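Local coordinates for protein albumin-1 (Psophocarpus tetragonolobus, PDB 1WBA) that serves as a 2S storage albumin of the winged bean seed and belongs to the leguminous Kunitz-type protease inhibitor family, at residues I30-T35 with E41-I46; I53-S58 with D85-D90; I120-G123 with T129-L132; S147-P150 with K154-V157. One frame throughout, in Å; residues are numbered along the deposited sequence.

Contact 1: I30-T35 with E41-I46; sequences IDVVAT and EDPLSI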
loop_
_atom_site.group_PDB
_atom_site.type_symbol
_atom_site.label_atom_id
_atom_site.label_comp_id
_atom_site.label_asym_id
_atom_site.label_seq_id
_atom_site.Cartn_x
_atom_site.Cartn_y
_atom_site.Cartn_z
ATOM N N ILE A 30 -1.644 7.433 -4.429
ATOM C CA ILE A 30 -1.443 7.362 -2.982
ATOM C C ILE A 30 -0.970 8.725 -2.461
ATOM O O ILE A 30 -0.064 9.339 -3.032
ATOM C CB ILE A 30 -0.373 6.284 -2.617
ATOM C CG1 ILE A 30 -0.717 4.940 -3.270
ATOM C CG2 ILE A 30 -0.238 6.159 -1.087
ATOM C CD1 ILE A 30 -2.105 4.429 -2.938
ATOM N N ASP A 31 -1.519 9.132 -1.321
ATOM C CA ASP A 31 -1.222 10.428 -0.712
ATOM C C ASP A 31 -1.053 10.228 0.803
ATOM O O ASP A 31 -1.359 9.150 1.335
ATOM C CB ASP A 31 -2.423 11.331 -1.004
ATOM C CG ASP A 31 -2.151 12.805 -0.822
ATOM O OD1 ASP A 31 -1.086 13.238 -0.332
ATOM O OD2 ASP A 31 -3.062 13.550 -1.205
ATOM N N VAL A 32 -0.502 11.235 1.478
ATOM C CA VAL A 32 -0.317 11.186 2.920
ATOM C C VAL A 32 -0.883 12.515 3.429
ATOM O O VAL A 32 -0.444 13.588 3.014
ATOM C CB VAL A 32 1.170 11.040 3.321
ATOM C CG1 VAL A 32 1.278 10.911 4.822
ATOM C CG2 VAL A 32 1.782 9.809 2.681
ATOM N N VAL A 33 -1.910 12.428 4.269
ATOM C CA VAL A 33 -2.585 13.601 4.829
ATOM C C VAL A 33 -2.915 13.342 6.292
ATOM O O VAL A 33 -2.742 12.237 6.798
ATOM C CB VAL A 33 -3.941 13.921 4.099
ATOM C CG1 VAL A 33 -3.717 14.213 2.631
ATOM C CG2 VAL A 33 -4.943 12.770 4.244
ATOM N N ALA A 34 -3.349 14.382 6.988
ATOM C CA ALA A 34 -3.740 14.234 8.377
ATOM C C ALA A 34 -5.221 13.882 8.337
ATOM O O ALA A 34 -5.967 14.424 7.516
ATOM C CB ALA A 34 -3.548 15.525 9.108
ATOM N N THR A 35 -5.625 12.896 9.125
ATOM C CA THR A 35 -7.030 12.532 9.221
ATOM C C THR A 35 -7.374 12.636 10.708
ATOM O O THR A 35 -6.478 12.671 11.550
ATOM C CB THR A 35 -7.329 11.072 8.736
ATOM O OG1 THR A 35 -6.594 10.122 9.521
ATOM C CG2 THR A 35 -7.014 10.911 7.277
ATOM N N GLU A 41 0.300 19.598 9.437
ATOM C CA GLU A 41 1.704 19.844 9.122
ATOM C C GLU A 41 2.535 18.572 9.326
ATOM O O GLU A 41 3.669 18.488 8.862
ATOM C CB GLU A 41 2.267 20.959 9.996
ATOM C CG GLU A 41 1.544 22.266 9.809
ATOM C CD GLU A 41 2.172 23.411 10.590
ATOM O OE1 GLU A 41 3.231 23.206 11.237
ATOM O OE2 GLU A 41 1.601 24.524 10.536
ATOM N N ASP A 42 1.958 17.583 10.008
ATOM C CA ASP A 42 2.635 16.317 10.277
ATOM C C ASP A 42 1.653 15.172 9.957
ATOM O O ASP A 42 1.248 14.414 10.846
ATOM C CB ASP A 42 3.048 16.281 11.754
ATOM C CG ASP A 42 3.992 15.137 12.091
ATOM O OD1 ASP A 42 4.695 14.613 11.196
ATOM O OD2 ASP A 42 4.034 14.768 13.278
ATOM N N PRO A 43 1.270 15.030 8.674
ATOM C CA PRO A 43 0.331 13.991 8.224
ATOM C C PRO A 43 0.873 12.575 8.435
ATOM O O PRO A 43 2.048 12.292 8.146
ATOM C CB PRO A 43 0.161 14.315 6.745
ATOM C CG PRO A 43 1.537 14.816 6.349
ATOM C CD PRO A 43 1.894 15.717 7.523
ATOM N N LEU A 44 0.002 11.686 8.901
ATOM C CA LEU A 44 0.411 10.311 9.185
ATOM C C LEU A 44 -0.456 9.265 8.521
ATOM O O LEU A 44 -0.151 8.076 8.613
ATOM C CB LEU A 44 0.381 10.050 10.693
ATOM C CG LEU A 44 1.153 11.007 11.586
ATOM C CD1 LEU A 44 0.788 10.718 13.015
ATOM C CD2 LEU A 44 2.650 10.857 11.362
ATOM N N SER A 45 -1.512 9.697 7.841
ATOM C CA SER A 45 -2.442 8.773 7.200
ATOM C C SER A 45 -2.195 8.522 5.708
ATOM O O SER A 45 -2.097 9.465 4.923
ATOM C CB SER A 45 -3.872 9.279 7.404
ATOM O OG SER A 45 -4.120 9.428 8.781
ATOM N N ILE A 46 -2.102 7.248 5.330
ATOM C CA ILE A 46 -1.916 6.880 3.931
ATOM C C ILE A 46 -3.319 6.738 3.351
ATOM O O ILE A 46 -4.123 5.933 3.836
ATOM C CB ILE A 46 -1.120 5.562 3.793
ATOM C CG1 ILE A 46 0.261 5.740 4.433
ATOM C CG2 ILE A 46 -0.977 5.188 2.320
ATOM C CD1 ILE A 46 1.107 4.490 4.487
#
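Ser45 and Thr35 meet through their side chains where the two strands of this hairpin run out into the loop. Starting at Ser45, CB sits 3.2 Å from Val33 O and also touches the methyl CG2 of Thr35. From there the hydroxyl, anti to its own carbonyl carbon (chi1 -56°), turns to Thr35, and Ser45 OG ends 2.7 Å from Thr35 OG1, in hydrogen-bonding contact. That same OG is also hydrogen-bonded to Glu38 OE1 in the loop and to Lys105 NZ, so several polar partners hold the buried hydroxyl.

Below this side chain the backbones of Val33 and Ser45 form an antiparallel hydrogen-bonded pair: Val33 N to Ser45 O and Ser45 N to Val33 O are both 3.0 Å. One step along, Val32 and Ile46 make a non-hydrogen-bonded pair, and a CA-H...O contact joins Val32 CA to Ser45 O, 3.2 Å between the two heavy atoms. Pro43, in the loop before strand 45-48, presses its CB on the backbone, 3.3 Å from Val33 C. The packing on the face of Val32 and Ile46 is largely apolar: Val32 CG1 lies against Pro43 CB, and Ile30 CG2 comes within 3.6 Å of Ile46 CG2, the two isoleucines meeting methyl to methyl.

The hairpin formed by strands 30-33 and 45-48 belongs to the Kunitz-type beta-trefoil. Phe82 of strand 78-82 packs on Ile30, Val32 and Ile46, Leu104 and Leu106 of strand 103-106 lie against Ile46 and Val32, and strand 154-159 runs antiparallel beside strand 45-48, bringing Leu156 onto Ile46.

Contact 2: I53-S58 with D85-D90; sequences IMYATS and DPHKGD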
loop_
_atom_site.group_PDB
_atom_site.type_symbol
_atom_site.label_atom_id
_atom_site.label_comp_id
_atom_site.label_asym_id
_atom_site.label_seq_id
_atom_site.Cartn_x
_atom_site.Cartn_y
_atom_site.Cartn_z
ATOM N N ILE A 53 -2.575 13.980 -5.888
ATOM C CA ILE A 53 -1.202 13.653 -5.500
ATOM C C ILE A 53 -1.030 12.153 -5.752
ATOM O O ILE A 53 -1.965 11.385 -5.566
ATOM C CB ILE A 53 -0.927 13.896 -3.984
ATOM C CG1 ILE A 53 -0.936 15.385 -3.643
ATOM C CG2 ILE A 53 0.410 13.296 -3.591
ATOM C CD1 ILE A 53 0.160 16.149 -4.287
ATOM N N MET A 54 0.145 11.744 -6.212
ATOM C CA MET A 54 0.412 10.329 -6.435
ATOM C C MET A 54 1.863 10.051 -6.132
ATOM O O MET A 54 2.732 10.172 -7.004
ATOM C CB MET A 54 0.023 9.858 -7.848
ATOM C CG MET A 54 0.213 10.839 -8.979
ATOM S SD MET A 54 -0.456 10.157 -10.525
ATOM C CE MET A 54 -2.213 10.503 -10.371
ATOM N N TYR A 55 2.130 9.719 -4.871
ATOM C CA TYR A 55 3.493 9.443 -4.429
ATOM C C TYR A 55 4.028 8.089 -4.931
ATOM O O TYR A 55 3.298 7.079 -4.961
ATOM C CB TYR A 55 3.579 9.481 -2.899
ATOM C CG TYR A 55 3.345 10.843 -2.254
ATOM C CD1 TYR A 55 3.878 12.013 -2.811
ATOM C CD2 TYR A 55 2.626 10.955 -1.057
ATOM C CE1 TYR A 55 3.711 13.254 -2.181
ATOM C CE2 TYR A 55 2.452 12.190 -0.422
ATOM C CZ TYR A 55 2.993 13.333 -0.991
ATOM O OH TYR A 55 2.823 14.548 -0.371
ATOM N N ALA A 56 5.310 8.072 -5.294
ATOM C CA ALA A 56 5.959 6.857 -5.767
ATOM C C ALA A 56 6.414 6.075 -4.545
ATOM O O ALA A 56 6.741 6.660 -3.509
ATOM C CB ALA A 56 7.154 7.203 -6.631
ATOM N N THR A 57 6.454 4.754 -4.677
ATOM C CA THR A 57 6.869 3.869 -3.605
ATOM C C THR A 57 7.858 2.808 -4.100
ATOM O O THR A 57 7.806 2.386 -5.264
ATOM C CB THR A 57 5.655 3.075 -3.037
ATOM O OG1 THR A 57 4.887 2.540 -4.123
ATOM C CG2 THR A 57 4.752 3.958 -2.196
ATOM N N SER A 58 8.799 2.427 -3.243
ATOM C CA SER A 58 9.710 1.328 -3.574
ATOM C C SER A 58 8.982 0.099 -3.049
ATOM O O SER A 58 8.340 0.152 -1.974
ATOM C CB SER A 58 11.034 1.452 -2.833
ATOM O OG SER A 58 11.642 2.678 -3.160
ATOM N N ASP A 85 10.374 12.731 -1.718
ATOM C CA ASP A 85 10.037 13.738 -0.734
ATOM C C ASP A 85 8.548 13.947 -0.969
ATOM O O ASP A 85 8.063 13.757 -2.091
ATOM C CB ASP A 85 10.796 15.036 -1.018
ATOM C CG ASP A 85 12.298 14.891 -0.827
ATOM O OD1 ASP A 85 12.747 14.308 0.183
ATOM O OD2 ASP A 85 13.037 15.385 -1.695
ATOM N N PRO A 86 7.812 14.414 0.051
ATOM C CA PRO A 86 8.251 14.770 1.400
ATOM C C PRO A 86 8.384 13.621 2.404
ATOM O O PRO A 86 8.756 13.847 3.553
ATOM C CB PRO A 86 7.176 15.754 1.834
ATOM C CG PRO A 86 5.953 15.172 1.220
ATOM C CD PRO A 86 6.400 14.779 -0.155
ATOM N N HIS A 87 8.119 12.392 1.975
ATOM C CA HIS A 87 8.170 11.256 2.886
ATOM C C HIS A 87 9.148 10.198 2.435
ATOM O O HIS A 87 8.904 9.008 2.601
ATOM C CB HIS A 87 6.779 10.636 3.016
ATOM C CG HIS A 87 5.705 11.633 3.305
ATOM N ND1 HIS A 87 5.583 12.265 4.525
ATOM C CD2 HIS A 87 4.743 12.161 2.514
ATOM C CE1 HIS A 87 4.598 13.143 4.472
ATOM N NE2 HIS A 87 4.071 13.098 3.258
ATOM N N LYS A 88 10.291 10.640 1.931
ATOM C CA LYS A 88 11.301 9.731 1.448
ATOM C C LYS A 88 11.734 8.763 2.528
ATOM O O LYS A 88 12.191 9.153 3.597
ATOM C CB LYS A 88 12.499 10.520 0.923
ATOM C CG LYS A 88 13.382 9.750 -0.049
ATOM C CD LYS A 88 14.302 10.704 -0.818
ATOM C CE LYS A 88 15.276 11.418 0.126
ATOM N NZ LYS A 88 16.095 12.509 -0.521
ATOM N N GLY A 89 11.543 7.486 2.253
ATOM C CA GLY A 89 11.937 6.477 3.204
ATOM C C GLY A 89 10.880 6.077 4.209
ATOM O O GLY A 89 11.068 5.071 4.874
ATOM N N ASP A 90 9.784 6.825 4.338
ATOM C CA ASP A 90 8.740 6.446 5.296
ATOM C C ASP A 90 8.123 5.123 4.859
ATOM O O ASP A 90 7.746 4.952 3.707
ATOM C CB ASP A 90 7.665 7.531 5.423
ATOM C CG ASP A 90 8.102 8.671 6.317
ATOM O OD1 ASP A 90 8.645 8.404 7.412
ATOM O OD2 ASP A 90 7.914 9.837 5.931
HETATM O O HOH W 1 1.986 14.545 2.033
#
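Tyr55 and His87 meet as an offset edge-to-face aromatic pair, with ring planes at 74° and centroids 5.5 Å apart. Tyr55 CG stands anti to its carbonyl carbon (chi1 -66°), which sends the phenol toward 85-90. The imidazole supplies the edge, directed toward the tyrosine face and nearest to CE2: His87 CD2 comes to 3.7 Å from Tyr55 CE2, with that tyrosine carbon close to the histidine plane.

Pro86 takes the neighbouring position. Its ring crosses the tyrosine side chain at about a right angle, and Pro86 CD lies 3.7 Å from Tyr55 CE1 while CG comes to 3.6 Å from Tyr55 OH. A cis peptide bond precedes this proline. From the same segment as the tyrosine, Ile53 puts CG2 3.5 Å above the Tyr55 ring plane, over the centre of the ring.

The two rings also share a water. It lies 2.5 Å from Tyr55 OH and 2.8 Å from His87 NE2, near the planes of both rings, and joins two polar atoms that do not bond directly to each other. From His87 to Asp90 the chain makes a type II beta turn closed by Asp90 N to His87 O, with Gly89 at a positive phi that suits glycine.

This is a surface contact between the chain entering strand 56-61 and the loop linking strand 78-82 to strand 92-97. Tyr55 and His87 both pack on Val32 of strand 30-33, His87 also touches Phe82 of strand 78-82, and Asp90 forms a salt bridge with Arg109.

Contact 3: I120-G123 with T129-L132; sequences IQKG and TYKL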
loop_
_atom_site.group_PDB
_atom_site.type_symbol
_atom_site.label_atom_id
_atom_site.label_comp_id
_atom_site.label_asym_id
_atom_site.label_seq_id
_atom_site.Cartn_x
_atom_site.Cartn_y
_atom_site.Cartn_z
ATOM N N ILE A 120 0.750 -9.016 -3.005
ATOM C CA ILE A 120 0.005 -8.582 -4.182
ATOM C C ILE A 120 -0.613 -9.797 -4.856
ATOM O O ILE A 120 0.027 -10.853 -4.927
ATOM C CB ILE A 120 0.958 -7.930 -5.228
ATOM C CG1 ILE A 120 1.602 -6.658 -4.665
ATOM C CG2 ILE A 120 0.207 -7.647 -6.513
ATOM C CD1 ILE A 120 2.793 -6.136 -5.464
ATOM N N GLN A 121 -1.851 -9.655 -5.326
ATOM C CA GLN A 121 -2.553 -10.715 -6.050
ATOM C C GLN A 121 -3.288 -10.050 -7.197
ATOM O O GLN A 121 -3.512 -8.844 -7.152
ATOM C CB GLN A 121 -3.594 -11.389 -5.177
ATOM C CG GLN A 121 -3.063 -12.406 -4.235
ATOM C CD GLN A 121 -4.162 -13.235 -3.636
ATOM O OE1 GLN A 121 -5.346 -13.020 -3.902
ATOM N NE2 GLN A 121 -3.793 -14.164 -2.793
ATOM N N LYS A 122 -3.642 -10.811 -8.233
ATOM C CA LYS A 122 -4.396 -10.266 -9.359
ATOM C C LYS A 122 -5.652 -9.640 -8.782
ATOM O O LYS A 122 -6.302 -10.245 -7.928
ATOM C CB LYS A 122 -4.812 -11.368 -10.323
ATOM C CG LYS A 122 -3.688 -11.867 -11.163
ATOM C CD LYS A 122 -4.148 -12.961 -12.104
ATOM C CE LYS A 122 -2.938 -13.621 -12.764
ATOM N NZ LYS A 122 -2.091 -14.389 -11.784
ATOM N N GLY A 123 -5.996 -8.450 -9.256
ATOM C CA GLY A 123 -7.149 -7.738 -8.737
ATOM C C GLY A 123 -8.436 -7.885 -9.521
ATOM O O GLY A 123 -9.515 -7.705 -8.952
ATOM N N THR A 129 -3.913 -5.687 -13.577
ATOM C CA THR A 129 -4.621 -5.058 -12.479
ATOM C C THR A 129 -4.393 -5.952 -11.233
ATOM O O THR A 129 -4.445 -7.185 -11.311
ATOM C CB THR A 129 -6.125 -4.835 -12.775
ATOM O OG1 THR A 129 -6.782 -6.092 -12.937
ATOM C CG2 THR A 129 -6.304 -3.976 -14.019
ATOM N N TYR A 130 -4.132 -5.323 -10.092
ATOM C CA TYR A 130 -3.834 -6.038 -8.859
ATOM C C TYR A 130 -4.532 -5.470 -7.643
ATOM O O TYR A 130 -5.148 -4.420 -7.708
ATOM C CB TYR A 130 -2.322 -5.966 -8.619
ATOM C CG TYR A 130 -1.577 -6.662 -9.703
ATOM C CD1 TYR A 130 -1.368 -8.032 -9.637
ATOM C CD2 TYR A 130 -1.183 -5.981 -10.849
ATOM C CE1 TYR A 130 -0.787 -8.719 -10.681
ATOM C CE2 TYR A 130 -0.592 -6.657 -11.916
ATOM C CZ TYR A 130 -0.400 -8.030 -11.821
ATOM O OH TYR A 130 0.203 -8.717 -12.842
ATOM N N LYS A 131 -4.430 -6.187 -6.533
ATOM C CA LYS A 131 -4.982 -5.730 -5.263
ATOM C C LYS A 131 -3.888 -5.987 -4.250
ATOM O O LYS A 131 -3.003 -6.820 -4.479
ATOM C CB LYS A 131 -6.260 -6.480 -4.884
ATOM C CG LYS A 131 -6.074 -7.936 -4.622
ATOM C CD LYS A 131 -7.366 -8.537 -4.172
ATOM C CE LYS A 131 -7.249 -10.030 -4.120
ATOM N NZ LYS A 131 -8.455 -10.633 -3.501
ATOM N N LEU A 132 -3.928 -5.243 -3.150
ATOM C CA LEU A 132 -2.935 -5.356 -2.074
ATOM C C LEU A 132 -3.570 -6.022 -0.858
ATOM O O LEU A 132 -4.735 -5.783 -0.558
ATOM C CB LEU A 132 -2.410 -3.962 -1.701
ATOM C CG LEU A 132 -1.734 -3.145 -2.809
ATOM C CD1 LEU A 132 -1.325 -1.773 -2.274
ATOM C CD2 LEU A 132 -0.526 -3.875 -3.349
#
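Thr129 gives its carbonyl to Gly123, whose N lies 2.9 Å from Thr129 O in an almost straight bond (177° at the hydrogen), although the donor stands above the carbonyl plane. Gly123 is packed so closely against Tyr130 that a side chain there would run into its backbone. Thr129 OG1 turns instead to Thr126 and Ser124 in the connecting loop.

At Tyr130 the ring leaves with CG anti to its carbonyl carbon (chi1 -64°), which lays the CD1 side beside Ile120: CG2 of Ile120 is 3.5 Å from Tyr130 CD1. Gln121 O comes up at the ring edge, and the phenol oxygen reaches out to Tyr6 N. Replacing this tyrosine by an alanine would probably open a gap beside Ile120 CG2 and leave Tyr6 N without its hydroxyl mate.

These residues belong to the antiparallel hairpin of strands 116-122 and 130-136 in the beta-trefoil typical of Kunitz inhibitors. Lys131 makes its hydrogen-bonded pair with Gln121: Lys131 N to Gln121 O is 2.9 Å and Gln121 N to Lys131 O 3.2 Å. The extended lysine chain runs beside the Gln121 side chain, both pointing the same way.

Leu132 pairs with Ile120 without hydrogen bonds; their side chains lie alongside one another, Leu132 CD2 3.7 Å from Ile120 CG1, and both pack on Phe169 of strand 166-171.

Contact 4: S147-P150 with K154-V157; sequences STDP and KRLV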
loop_
_atom_site.group_PDB
_atom_site.type_symbol
_atom_site.label_atom_id
_atom_site.label_comp_id
_atom_site.label_asym_id
_atom_site.label_seq_id
_atom_site.Cartn_x
_atom_site.Cartn_y
_atom_site.Cartn_z
ATOM N N SER A 147 -12.141 3.517 2.853
ATOM C CA SER A 147 -13.214 3.873 3.767
ATOM C C SER A 147 -13.154 5.392 3.860
ATOM O O SER A 147 -12.106 5.960 4.195
ATOM C CB SER A 147 -12.997 3.257 5.140
ATOM O OG SER A 147 -14.067 3.598 5.999
ATOM N N THR A 148 -14.255 6.049 3.522
ATOM C CA THR A 148 -14.302 7.507 3.563
ATOM C C THR A 148 -14.636 7.979 4.966
ATOM O O THR A 148 -15.614 7.507 5.557
ATOM C CB THR A 148 -15.341 8.045 2.570
ATOM O OG1 THR A 148 -15.008 7.578 1.253
ATOM C CG2 THR A 148 -15.346 9.568 2.552
ATOM N N ASP A 149 -13.809 8.870 5.514
ATOM C CA ASP A 149 -14.062 9.392 6.852
ATOM C C ASP A 149 -15.026 10.606 6.813
ATOM O O ASP A 149 -15.395 11.075 5.722
ATOM C CB ASP A 149 -12.736 9.670 7.615
ATOM C CG ASP A 149 -11.924 10.841 7.060
ATOM O OD1 ASP A 149 -12.454 11.744 6.387
ATOM O OD2 ASP A 149 -10.720 10.875 7.349
ATOM N N PRO A 150 -15.455 11.116 7.988
ATOM C CA PRO A 150 -16.378 12.256 8.021
ATOM C C PRO A 150 -15.911 13.499 7.278
ATOM O O PRO A 150 -16.727 14.312 6.870
ATOM C CB PRO A 150 -16.535 12.522 9.519
ATOM C CG PRO A 150 -16.445 11.139 10.097
ATOM C CD PRO A 150 -15.239 10.596 9.352
ATOM N N LYS A 154 -10.181 9.503 1.854
ATOM C CA LYS A 154 -10.320 8.098 1.500
ATOM C C LYS A 154 -9.217 7.255 2.125
ATOM O O LYS A 154 -8.216 6.944 1.483
ATOM C CB LYS A 154 -10.349 7.952 -0.014
ATOM C CG LYS A 154 -11.570 8.605 -0.590
ATOM C CD LYS A 154 -11.719 8.323 -2.064
ATOM C CE LYS A 154 -12.908 9.089 -2.637
ATOM N NZ LYS A 154 -14.096 8.993 -1.714
ATOM N N ARG A 155 -9.427 6.877 3.380
ATOM C CA ARG A 155 -8.458 6.096 4.127
ATOM C C ARG A 155 -8.312 4.671 3.601
ATOM O O ARG A 155 -9.278 4.072 3.125
ATOM C CB ARG A 155 -8.858 6.037 5.597
ATOM C CG ARG A 155 -9.073 7.392 6.260
ATOM C CD ARG A 155 -9.180 7.191 7.743
ATOM N NE ARG A 155 -9.667 8.365 8.456
ATOM C CZ ARG A 155 -9.694 8.455 9.782
ATOM N NH1 ARG A 155 -9.238 7.443 10.509
ATOM N NH2 ARG A 155 -10.236 9.512 10.377
ATOM N N LEU A 156 -7.087 4.158 3.645
ATOM C CA LEU A 156 -6.809 2.792 3.220
ATOM C C LEU A 156 -6.952 1.956 4.480
ATOM O O LEU A 156 -6.204 2.133 5.442
ATOM C CB LEU A 156 -5.395 2.682 2.647
ATOM C CG LEU A 156 -5.155 3.352 1.288
ATOM C CD1 LEU A 156 -3.791 3.000 0.776
ATOM C CD2 LEU A 156 -6.153 2.886 0.295
ATOM N N VAL A 157 -7.971 1.106 4.500
ATOM C CA VAL A 157 -8.247 0.260 5.653
ATOM C C VAL A 157 -7.992 -1.224 5.367
ATOM O O VAL A 157 -8.020 -1.672 4.215
ATOM C CB VAL A 157 -9.677 0.472 6.182
ATOM C CG1 VAL A 157 -9.888 1.945 6.510
ATOM C CG2 VAL A 157 -10.704 0.012 5.175
#
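Asp149 has its carboxylate carbon between the backbone N and the carbonyl carbon (chi1 69°), which folds the acid back toward strand 154-159; Arg155 answers with a chain extended from CG to NE, beginning anti to its carbonyl carbon (chi1 -55°). The two side chains cross at about a right angle, and the carboxylate plane stands 87° from the guanidinium plane. Asp149 OD2 nevertheless lies almost in the guanidinium plane, at its edge, and takes the N-H of Arg155 NE on its anti lone pair at 2.9 Å. A second, weak bond from Arg155 NH2 reaches the same oxygen, so this salt bridge rests mainly on NE. The other oxygen, Asp149 OD1, accepts from Lys153 N in the turn, while Arg155 NH1 bonds to Gln103 OE1. An alanine in place of Arg155 is likely to leave the buried Asp149 OD2 without its positive mate and Gln103 OE1 without this donor.

Behind the ion pair the backbones of Ser147 and Arg155 form an antiparallel hydrogen-bonded pair. Ser147 N to Arg155 O is 2.9 Å, while the return bond from Arg155 N is weak. Ser147 CB then touches Val157 CG1 at 3.6 Å. On the other face Thr148 and Lys154 lie side by side, and the bend at the lysine's last torsion brings NZ to a weak 3.4 Å bond with Thr148 OG1.

Strands 142-148 and 154-159 thus close as a beta hairpin in which one aspartate holds both the turn, through Lys153 N, and the returning strand, through Arg155; it is one of the antiparallel hairpins from which the Kunitz-type beta-trefoil is built.

In the fold
The four contacts follow one another along the chain, each closing before the next opens, and all reach the same antiparallel sheet of the single domain. Contacts 1 and 2 have centres 11 Å apart and touch, Ile30 O lying 2.9 Å from Tyr55 N in a probable hydrogen bond. Contact 4, centred 12 Å from contact 1, meets it through neighbouring strands 45-48 and 154-159, and Thr35 packs on both Asp149 and Arg155. Contact 3 lies across the chain's centre from contacts 1 and 2, its centre 24 Å from that of contact 1; neighbouring strands 130-136 and 142-148 relate it to contact 4, though the two do not touch. Three local hairpins and one longer-range contact thus share one beta-trefoil.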